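Local structure of cadherin-23 (Mus musculus, 5UZ8) at residues A[227-233]-A[310-316]; A[266-270]-A[281-285]; A[52-58]-A[79-84]. The protein probably serves as a calcium-dependent adhesion protein of hearing mechanotransduction, its extracellular cadherin repeats strung into a rod with calcium ions bound at the repeat junctions. One frame throughout, in Å; residues are numbered along the deposited sequence.

Contact 3 comes first along the chain, in the first of the three cadherin repeats in this fragment; contacts 1 and 2 belong to the last. Within that repeat, 266-270 and 281-285 fall between the two strands of contact 1, and the centres of contacts 1 and 2 are about 12 Å apart. They touch: Val315 CG2 packs on Leu285 CB at 3.6 Å and Val313 CG1 on Phe270 CZ at 3.9 Å. Contact 3 lies about 98 Å from contact 1 and 100 Å from contact 2, centre to centre, on the other side of the chain's centre. The elongated molecule thus repeats one sandwich fold along its length, with calcium sites between repeats.

Contact 1: A[227-233]-A[310-316]; sequences QFSTSVY and MLLVEVI
Tyr233 and Ile316 meet at the C-terminal end of this parallel strand pair, where the CD1 methyl of Ile316 stands 4.1 Å from the centroid of the tyrosine ring. It lies over one face, offset toward the rim and 24° off the ring normal, a CH-pi contact. The Ile316 torsion that sets CG1 between the backbone N and the carbonyl carbon (chi1 54°) turns that branch to the ring, and CG1 reaches Tyr233 CD1 at 3.6 Å. On the same face Ser231 OG donates to the anti lone pair of Glu314 OE1; because Glu314 was modelled in two conformers, this bond is established for one alone.

At the other end a bend at chi2 curls Gln227 back, and its NE2 bonds Phe228 O at 3.0 Å, with that oxygen close to the amide plane. Leu312 N reaches Phe228 O from the opposite face of the carbonyl plane at 2.8 Å, so two donors grip one acceptor. Asn292 OD1 also accepts from Gln227 NE2, which should fix the rotation of the amide. The other sheet face, which carries Thr230 among its residues, is mostly apolar: Val232 CG2 packs on Val313 CG1 at 3.6 Å, and Leu311 CD1 touches Phe228 CB at 3.9 Å.

Six backbone bonds set this register. The N atoms of Phe228, Thr230 and Val232 donate to the O atoms of Met310, Leu312 and Glu314, and their O atoms accept from the N atoms of Leu312, Glu314 and Ile316, as parallel pairing requires. The segment axes come within 4.5 Å of each other, their directions 21° apart.

Strand 227-233 is the edge of a four-stranded sheet in the cadherin sandwich. Strand 306-316 lies inside it and pairs on its far side, antiparallel, with strand 290-298, while Val242 of strand 241-244 packs against Thr230 and Val232.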
loop_
_atom_site.group_PDB
_atom_site.type_symbol
_atom_site.label_atom_id
_atom_site.label_comp_id
_atom_site.label_asym_id
_atom_site.label_seq_id
_atom_site.Cartn_x
_atom_site.Cartn_y
_atom_site.Cartn_z
ATOM N N GLN A 227 -33.655 29.772 21.885
ATOM C CA GLN A 227 -34.967 30.199 22.409
ATOM C C GLN A 227 -36.025 30.043 21.322
ATOM O O GLN A 227 -35.908 30.615 20.235
ATOM C CB GLN A 227 -34.910 31.640 22.925
ATOM C CG GLN A 227 -36.201 32.177 23.561
ATOM C CD GLN A 227 -36.526 31.541 24.912
ATOM O OE1 GLN A 227 -35.840 31.793 25.916
ATOM N NE2 GLN A 227 -37.581 30.738 24.953
ATOM N N PHE A 228 -37.011 29.194 21.594
ATOM C CA PHE A 228 -38.177 29.070 20.745
ATOM C C PHE A 228 -39.324 29.664 21.536
ATOM O O PHE A 228 -39.285 29.680 22.769
ATOM C CB PHE A 228 -38.494 27.624 20.450
ATOM C CG PHE A 228 -37.475 26.954 19.579
ATOM C CD1 PHE A 228 -36.260 26.550 20.103
ATOM C CD2 PHE A 228 -37.726 26.745 18.233
ATOM C CE1 PHE A 228 -35.319 25.927 19.301
ATOM C CE2 PHE A 228 -36.768 26.144 17.418
ATOM C CZ PHE A 228 -35.571 25.733 17.955
ATOM N N SER A 229 -40.341 30.132 20.822
ATOM C CA SER A 229 -41.527 30.724 21.457
ATOM C C SER A 229 -42.772 30.265 20.725
ATOM O O SER A 229 -42.784 30.199 19.494
ATOM C CB SER A 229 -41.457 32.248 21.438
ATOM O OG SER A 229 -41.323 32.724 20.113
ATOM N N THR A 230 -43.820 29.937 21.485
ATOM C CA THR A 230 -45.087 29.548 20.888
ATOM C C THR A 230 -46.249 29.942 21.794
ATOM O O THR A 230 -46.041 30.409 22.924
ATOM C CB THR A 230 -45.136 28.025 20.601
ATOM O OG1 THR A 230 -46.327 27.735 19.845
ATOM C CG2 THR A 230 -45.145 27.236 21.891
ATOM N N SER A 231 -47.458 29.771 21.273
ATOM C CA SER A 231 -48.670 30.140 21.999
ATOM C C SER A 231 -49.632 29.004 21.967
ATOM O O SER A 231 -49.745 28.299 20.962
ATOM C CB SER A 231 -49.371 31.354 21.372
ATOM O OG SER A 231 -48.591 32.520 21.487
ATOM N N VAL A 232 -50.383 28.872 23.047
ATOM C CA VAL A 232 -51.432 27.887 23.154
ATOM C C VAL A 232 -52.697 28.652 23.549
ATOM O O VAL A 232 -52.645 29.520 24.431
ATOM C CB VAL A 232 -51.041 26.847 24.245
ATOM C CG1 VAL A 232 -52.084 25.777 24.409
ATOM C CG2 VAL A 232 -49.712 26.210 23.873
ATOM N N TYR A 233 -53.830 28.308 22.951
ATOM C CA TYR A 233 -55.109 28.875 23.413
ATOM C C TYR A 233 -55.438 28.421 24.837
ATOM O O TYR A 233 -55.148 27.296 25.206
ATOM C CB TYR A 233 -56.272 28.533 22.469
ATOM C CG TYR A 233 -56.217 29.307 21.177
ATOM C CD1 TYR A 233 -56.537 30.670 21.146
ATOM C CD2 TYR A 233 -55.816 28.694 19.988
ATOM C CE1 TYR A 233 -56.449 31.395 19.955
ATOM C CE2 TYR A 233 -55.753 29.411 18.796
ATOM C CZ TYR A 233 -56.057 30.753 18.794
ATOM O OH TYR A 233 -55.994 31.454 17.607
ATOM N N MET A 310 -34.466 26.509 25.085
ATOM C CA MET A 310 -35.573 26.998 25.887
ATOM C C MET A 310 -36.805 27.166 25.006
ATOM O O MET A 310 -36.699 27.474 23.810
ATOM C CB MET A 310 -35.195 28.310 26.593
ATOM C CG MET A 310 -34.048 28.167 27.596
ATOM S SD MET A 310 -34.279 26.802 28.758
ATOM C CE MET A 310 -32.699 26.697 29.607
ATOM N N LEU A 311 -37.978 26.941 25.605
ATOM C CA LEU A 311 -39.247 27.023 24.884
ATOM C C LEU A 311 -40.187 27.898 25.721
ATOM O O LEU A 311 -40.568 27.507 26.827
ATOM C CB LEU A 311 -39.853 25.640 24.663
ATOM C CG LEU A 311 -41.282 25.583 24.084
ATOM C CD1 LEU A 311 -41.361 26.238 22.719
ATOM C CD2 LEU A 311 -41.826 24.157 24.032
ATOM N N LEU A 312 -40.480 29.091 25.219
ATOM C CA LEU A 312 -41.418 29.992 25.883
ATOM C C LEU A 312 -42.816 29.605 25.413
ATOM O O LEU A 312 -43.046 29.479 24.214
ATOM C CB LEU A 312 -41.126 31.435 25.525
ATOM C CG LEU A 312 -42.209 32.456 25.862
ATOM C CD1 LEU A 312 -42.660 32.402 27.336
ATOM C CD2 LEU A 312 -41.708 33.841 25.466
ATOM N N VAL A 313 -43.736 29.385 26.353
ATOM C CA VAL A 313 -45.136 29.127 25.992
ATOM C C VAL A 313 -46.025 30.161 26.653
ATOM O O VAL A 313 -46.028 30.275 27.878
ATOM C CB VAL A 313 -45.587 27.748 26.452
ATOM C CG1 VAL A 313 -47.016 27.488 25.975
ATOM C CG2 VAL A 313 -44.639 26.678 25.944
ATOM N N GLU A 314 -46.730 30.942 25.844
ATOM C CA GLU A 314 -47.710 31.906 26.357
ATOM C C GLU A 314 -49.106 31.385 26.062
ATOM O O GLU A 314 -49.305 30.592 25.140
ATOM C CB GLU A 314 -47.494 33.314 25.774
ATOM C CG GLU A 314 -47.830 33.488 24.295
ATOM C CD GLU A 314 -47.999 34.949 23.892
ATOM O OE1 GLU A 314 -48.448 35.205 22.744
ATOM O OE2 GLU A 314 -47.686 35.836 24.727
ATOM N N VAL A 315 -50.072 31.805 26.863
ATOM C CA VAL A 315 -51.424 31.313 26.696
ATOM C C VAL A 315 -52.239 32.487 26.185
ATOM O O VAL A 315 -52.201 33.561 26.783
ATOM C CB VAL A 315 -52.017 30.761 28.007
ATOM C CG1 VAL A 315 -53.422 30.230 27.770
ATOM C CG2 VAL A 315 -51.122 29.665 28.590
ATOM N N ILE A 316 -52.956 32.288 25.094
ATOM C CA ILE A 316 -53.694 33.406 24.488
ATOM C C ILE A 316 -55.203 33.226 24.658
ATOM O O ILE A 316 -55.727 32.100 24.675
ATOM C CB ILE A 316 -53.319 33.640 23.008
ATOM C CG1 ILE A 316 -53.486 32.364 22.183
ATOM C CG2 ILE A 316 -51.885 34.166 22.913
ATOM C CD1 ILE A 316 -52.979 32.467 20.760
#

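Contact 2: A[266-270]-A[281-285]; sequences GMEAF and TQRPL
Gln282 N donates to Ala269 O at 2.7 Å, a nearly straight bond (166° at the hydrogen) whose donor stands above the carbonyl plane. It clips two loops of a cadherin beta-sandwich together at the open end of a short hairpin: Phe270 begins strand 270-272 and Thr281 ends strand 278-281. These two residues form an antiparallel non-hydrogen-bonded pair, with CA atoms 4.3 Å apart.

The side chain of Gln282 adds a second clip. Its CG sits anti to the carbonyl carbon (chi1 -74°) and the chain then runs extended, which carries NE2 to Phe270 O at 2.7 Å. That oxygen lies near the amide plane, though the amide approaches from above the carbonyl plane of Phe270. Gln282 has two deposited conformers, and the bond is described for one of them.

Beneath these bonds the contact is apolar. The Phe270 ring meets the CD1 methyl of Leu285 at its CZ atom, 3.9 Å away, the two side chains crossing at about a right angle; Thr281 CG2 lies 4.0 Å from Phe270 CE2. Phe291 adds an edge-to-face contact with the Phe270 ring, and Val242, Leu293 and Val313 pack round it, which places the ring between the sheets.

The guanidinium of Arg283 comes up beside Ala269, in the 3-10 turn, its NH2 3.8 Å from Ala269 CB. A salt bridge from NH2 to Glu289 and a bond from NH1 to Pro284 O hold the guanidinium. A leucine in place of Arg283 would probably leave the Glu289 carboxylate without its charged mate and Pro284 O without this side-chain donor. Between the loops one water, in the guanidinium plane, accepts from Arg283 NH2 at 2.9 Å and donates to Glu268 OE2 at 2.8 Å.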
loop_
_atom_site.group_PDB
_atom_site.type_symbol
_atom_site.label_atom_id
_atom_site.label_comp_id
_atom_site.label_asym_id
_atom_site.label_seq_id
_atom_site.Cartn_x
_atom_site.Cartn_y
_atom_site.Cartn_z
ATOM N N GLY A 266 -41.973 24.265 34.334
ATOM C CA GLY A 266 -43.210 23.907 33.661
ATOM C C GLY A 266 -43.322 22.473 33.220
ATOM O O GLY A 266 -44.258 22.133 32.495
ATOM N N MET A 267 -42.385 21.615 33.588
ATOM C CA MET A 267 -42.448 20.300 33.022
ATOM C C MET A 267 -43.832 19.680 33.308
ATOM O O MET A 267 -44.462 19.234 32.363
ATOM C CB MET A 267 -41.293 19.416 33.426
ATOM C CG MET A 267 -41.233 19.070 34.883
ATOM S SD MET A 267 -39.590 18.437 35.193
ATOM C CE MET A 267 -39.741 16.772 34.547
ATOM N N GLU A 268 -44.344 19.783 34.542
ATOM C CA GLU A 268 -45.620 19.131 34.935
ATOM C C GLU A 268 -46.881 19.467 34.097
ATOM O O GLU A 268 -47.824 18.676 34.047
ATOM C CB GLU A 268 -45.901 19.370 36.435
ATOM C CG GLU A 268 -46.306 20.807 36.863
ATOM C CD GLU A 268 -45.260 21.908 36.576
ATOM O OE1 GLU A 268 -44.026 21.653 36.745
ATOM O OE2 GLU A 268 -45.676 23.047 36.161
ATOM N N ALA A 269 -46.895 20.633 33.448
ATOM C CA ALA A 269 -48.019 21.040 32.610
ATOM C C ALA A 269 -47.916 20.578 31.143
ATOM O O ALA A 269 -48.877 20.751 30.380
ATOM C CB ALA A 269 -48.217 22.540 32.662
ATOM N N PHE A 270 -46.767 20.043 30.748
ATOM C CA PHE A 270 -46.546 19.605 29.372
ATOM C C PHE A 270 -45.872 18.241 29.331
ATOM O O PHE A 270 -45.358 17.763 30.343
ATOM C CB PHE A 270 -45.635 20.613 28.655
ATOM C CG PHE A 270 -46.204 22.004 28.585
ATOM C CD1 PHE A 270 -46.031 22.888 29.622
ATOM C CD2 PHE A 270 -46.946 22.409 27.483
ATOM C CE1 PHE A 270 -46.589 24.144 29.578
ATOM C CE2 PHE A 270 -47.488 23.683 27.415
ATOM C CZ PHE A 270 -47.311 24.553 28.462
ATOM N N THR A 281 -49.785 19.542 25.755
ATOM C CA THR A 281 -50.203 20.013 27.076
ATOM C C THR A 281 -50.617 18.791 27.894
ATOM O O THR A 281 -51.036 17.788 27.314
ATOM C CB THR A 281 -51.398 20.972 26.991
ATOM O OG1 THR A 281 -52.510 20.311 26.341
ATOM C CG2 THR A 281 -50.999 22.247 26.209
ATOM N N GLN A 282 -50.463 18.872 29.222
ATOM C CA GLN A 282 -50.975 17.819 30.139
ATOM C C GLN A 282 -52.311 18.246 30.770
ATOM O O GLN A 282 -52.960 17.454 31.463
ATOM C CB GLN A 282 -49.959 17.485 31.258
ATOM C CG GLN A 282 -48.737 16.662 30.853
ATOM C CD GLN A 282 -47.992 16.054 32.055
ATOM O OE1 GLN A 282 -48.608 15.469 32.951
ATOM N NE2 GLN A 282 -46.658 16.174 32.064
ATOM N N ARG A 283 -52.721 19.489 30.534
ATOM C CA ARG A 283 -53.942 20.035 31.126
ATOM C C ARG A 283 -54.354 21.296 30.385
ATOM O O ARG A 283 -53.524 21.905 29.691
ATOM C CB ARG A 283 -53.697 20.383 32.602
ATOM C CG ARG A 283 -52.597 21.429 32.853
ATOM C CD ARG A 283 -52.578 21.787 34.337
ATOM N NE ARG A 283 -51.500 22.697 34.687
ATOM C CZ ARG A 283 -51.519 24.017 34.495
ATOM N NH1 ARG A 283 -52.551 24.626 33.911
ATOM N NH2 ARG A 283 -50.464 24.740 34.872
ATOM N N PRO A 284 -55.609 21.741 30.577
ATOM C CA PRO A 284 -55.936 23.094 30.124
ATOM C C PRO A 284 -55.083 24.152 30.813
ATOM O O PRO A 284 -54.695 23.980 31.978
ATOM C CB PRO A 284 -57.412 23.274 30.517
ATOM C CG PRO A 284 -57.768 22.081 31.358
ATOM C CD PRO A 284 -56.781 21.007 31.088
ATOM N N LEU A 285 -54.775 25.221 30.073
ATOM C CA LEU A 285 -54.040 26.333 30.614
ATOM C C LEU A 285 -54.970 27.525 30.700
ATOM O O LEU A 285 -55.878 27.671 29.854
ATOM C CB LEU A 285 -52.871 26.680 29.694
ATOM C CG LEU A 285 -51.992 25.491 29.248
ATOM C CD1 LEU A 285 -50.905 25.959 28.291
ATOM C CD2 LEU A 285 -51.387 24.822 30.452
HETATM O O HOH W 1 -48.363 23.865 36.635
HETATM O O HOH W 2 -47.812 16.303 35.102
#

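Contact 3: A[52-58]-A[79-84]; sequences LTPPGYV and VHWLNF
Thr53 and Asn83 form an antiparallel hydrogen-bonded pair in which each backbone group serves the other. Thr53 N donates to Asn83 O at 2.8 Å, nearly along the C=O axis, and Asn83 N returns a bond to Thr53 O at 3.0 Å, its donor raised 39° above the carbonyl plane.

Both carbonyls have a further donor. One water gives its hydrogens to Thr53 O, at 2.9 Å, and to Trp81 O, joining the strands just past the Thr53-Asn83 pair. A second water donates to Pro54 O and to Asn83 O, the latter at 3.0 Å. Thr53 OG1 takes no part across the gap and is hydrogen-bonded to Asp51 O.

A cis peptide bond precedes Pro54 as the chain leaves the sheet. The proline ring then packs on the other segment, its CD 3.7 Å from Leu82 CD2.

Leu82 forks between three residues: CD2 also meets Tyr57 CD2 at 3.6 Å, its side chain crossing the tyrosine at about a right angle, while CD1 lies by Tyr57 CB and Val58 CG1. With CG1 anti to the carbonyl carbon (chi1 -49°), Val58 has CG2 between the backbone N and the carbonyl carbon, and this methyl sits over one face of the Phe84 ring, 4.2 Å from the centroid and 18° off the normal, a CH-pi contact. Val68 and Leu49 extend the apolar cluster around Val58 and Phe84.

Edge strand 46-53 thus ends beside strand 81-89, with the following loop folded over against Leu82 and Val79. Such pairing belongs to the Greek-key sandwich of a cadherin repeat; just ahead of 79-84, Asp75 and Glu77 bind calcium.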
loop_
_atom_site.group_PDB
_atom_site.type_symbol
_atom_site.label_atom_id
_atom_site.label_comp_id
_atom_site.label_asym_id
_atom_site.label_seq_id
_atom_site.Cartn_x
_atom_site.Cartn_y
_atom_site.Cartn_z
ATOM N N LEU A 52 29.402 -28.484 -19.390
ATOM C CA LEU A 52 28.628 -27.250 -19.224
ATOM C C LEU A 52 27.866 -27.297 -17.919
ATOM O O LEU A 52 27.023 -28.175 -17.735
ATOM C CB LEU A 52 27.665 -27.008 -20.375
ATOM C CG LEU A 52 28.324 -26.335 -21.599
ATOM C CD1 LEU A 52 29.395 -27.239 -22.184
ATOM C CD2 LEU A 52 27.239 -26.039 -22.609
ATOM N N THR A 53 28.169 -26.342 -17.041
ATOM C CA THR A 53 27.684 -26.347 -15.664
ATOM C C THR A 53 27.155 -24.968 -15.272
ATOM O O THR A 53 27.976 -24.095 -14.934
ATOM C CB THR A 53 28.856 -26.769 -14.722
ATOM O OG1 THR A 53 29.253 -28.101 -15.064
ATOM C CG2 THR A 53 28.413 -26.795 -13.272
ATOM N N PRO A 54 25.830 -24.719 -15.325
ATOM C CA PRO A 54 24.774 -25.642 -15.818
ATOM C C PRO A 54 24.688 -25.717 -17.355
ATOM O O PRO A 54 25.222 -24.823 -18.034
ATOM C CB PRO A 54 23.498 -24.969 -15.298
ATOM C CG PRO A 54 23.828 -23.482 -15.361
ATOM C CD PRO A 54 25.305 -23.362 -15.094
ATOM N N PRO A 55 23.971 -26.734 -17.897
ATOM C CA PRO A 55 23.925 -26.855 -19.345
ATOM C C PRO A 55 22.859 -25.972 -19.998
ATOM O O PRO A 55 21.941 -25.464 -19.337
ATOM C CB PRO A 55 23.589 -28.343 -19.560
ATOM C CG PRO A 55 22.760 -28.709 -18.376
ATOM C CD PRO A 55 23.371 -27.913 -17.240
ATOM N N GLY A 56 22.999 -25.797 -21.303
ATOM C CA GLY A 56 21.958 -25.189 -22.101
ATOM C C GLY A 56 22.114 -23.743 -22.508
ATOM O O GLY A 56 21.316 -23.270 -23.323
ATOM N N TYR A 57 23.118 -23.039 -21.965
ATOM C CA TYR A 57 23.219 -21.606 -22.115
ATOM C C TYR A 57 24.287 -21.090 -23.062
ATOM O O TYR A 57 24.261 -19.886 -23.409
ATOM C CB TYR A 57 23.387 -20.919 -20.762
ATOM C CG TYR A 57 22.250 -21.196 -19.786
ATOM C CD1 TYR A 57 21.094 -20.402 -19.776
ATOM C CD2 TYR A 57 22.357 -22.198 -18.855
ATOM C CE1 TYR A 57 20.080 -20.634 -18.865
ATOM C CE2 TYR A 57 21.331 -22.455 -17.958
ATOM C CZ TYR A 57 20.207 -21.656 -17.969
ATOM O OH TYR A 57 19.204 -21.895 -17.077
ATOM N N VAL A 58 25.229 -21.953 -23.471
ATOM C CA VAL A 58 26.346 -21.553 -24.302
ATOM C C VAL A 58 26.659 -22.583 -25.373
ATOM O O VAL A 58 26.371 -23.781 -25.223
ATOM C CB VAL A 58 27.634 -21.323 -23.462
ATOM C CG1 VAL A 58 27.367 -20.444 -22.263
ATOM C CG2 VAL A 58 28.217 -22.642 -22.986
ATOM N N VAL A 79 20.681 -18.370 -12.155
ATOM C CA VAL A 79 22.072 -18.762 -12.401
ATOM C C VAL A 79 23.018 -17.579 -12.204
ATOM O O VAL A 79 22.837 -16.550 -12.829
ATOM C CB VAL A 79 22.214 -19.245 -13.855
ATOM C CG1 VAL A 79 23.664 -19.548 -14.221
ATOM C CG2 VAL A 79 21.284 -20.431 -14.119
ATOM N N HIS A 80 24.036 -17.758 -11.359
ATOM C CA HIS A 80 25.073 -16.726 -11.166
ATOM C C HIS A 80 26.343 -16.946 -11.984
ATOM O O HIS A 80 27.055 -15.985 -12.259
ATOM C CB HIS A 80 25.408 -16.562 -9.673
ATOM C CG HIS A 80 24.293 -15.983 -8.851
ATOM N ND1 HIS A 80 24.348 -15.901 -7.475
ATOM C CD2 HIS A 80 23.102 -15.450 -9.215
ATOM C CE1 HIS A 80 23.231 -15.346 -7.027
ATOM N NE2 HIS A 80 22.447 -15.086 -8.062
ATOM N N TRP A 81 26.643 -18.194 -12.357
ATOM C CA TRP A 81 27.856 -18.528 -13.095
ATOM C C TRP A 81 27.547 -19.550 -14.195
ATOM O O TRP A 81 26.848 -20.522 -13.954
ATOM C CB TRP A 81 28.913 -19.105 -12.131
ATOM C CG TRP A 81 29.441 -18.050 -11.206
ATOM C CD1 TRP A 81 28.952 -17.722 -10.000
ATOM C CD2 TRP A 81 30.538 -17.165 -11.459
ATOM N NE1 TRP A 81 29.677 -16.662 -9.449
ATOM C CE2 TRP A 81 30.658 -16.309 -10.340
ATOM C CE3 TRP A 81 31.453 -17.027 -12.519
ATOM C CZ2 TRP A 81 31.639 -15.327 -10.251
ATOM C CZ3 TRP A 81 32.443 -16.033 -12.432
ATOM C CH2 TRP A 81 32.523 -15.202 -11.310
ATOM N N LEU A 82 28.031 -19.301 -15.403
ATOM C CA LEU A 82 28.026 -20.321 -16.455
ATOM C C LEU A 82 29.466 -20.796 -16.606
ATOM O O LEU A 82 30.301 -20.066 -17.147
ATOM C CB LEU A 82 27.527 -19.764 -17.777
ATOM C CG LEU A 82 26.067 -19.324 -17.784
ATOM C CD1 LEU A 82 25.702 -18.619 -19.080
ATOM C CD2 LEU A 82 25.164 -20.505 -17.486
ATOM N N ASN A 83 29.746 -22.006 -16.125
ATOM C CA ASN A 83 31.091 -22.568 -16.204
ATOM C C ASN A 83 31.128 -23.706 -17.224
ATOM O O ASN A 83 30.150 -24.455 -17.402
ATOM C CB ASN A 83 31.550 -23.035 -14.815
ATOM C CG ASN A 83 31.470 -21.928 -13.778
ATOM O OD1 ASN A 83 31.602 -20.742 -14.108
ATOM N ND2 ASN A 83 31.192 -22.288 -12.541
ATOM N N PHE A 84 32.271 -23.836 -17.897
ATOM C CA PHE A 84 32.481 -24.895 -18.847
ATOM C C PHE A 84 33.967 -25.002 -19.164
ATOM O O PHE A 84 34.783 -24.212 -18.681
ATOM C CB PHE A 84 31.643 -24.699 -20.126
ATOM C CG PHE A 84 31.857 -23.396 -20.801
ATOM C CD1 PHE A 84 31.192 -22.247 -20.352
ATOM C CD2 PHE A 84 32.724 -23.284 -21.881
ATOM C CE1 PHE A 84 31.363 -21.042 -20.994
ATOM C CE2 PHE A 84 32.910 -22.059 -22.518
ATOM C CZ PHE A 84 32.225 -20.940 -22.072
HETATM O O HOH W 3 27.526 -22.806 -12.412
HETATM O O HOH W 4 27.590 -23.289 -18.531
#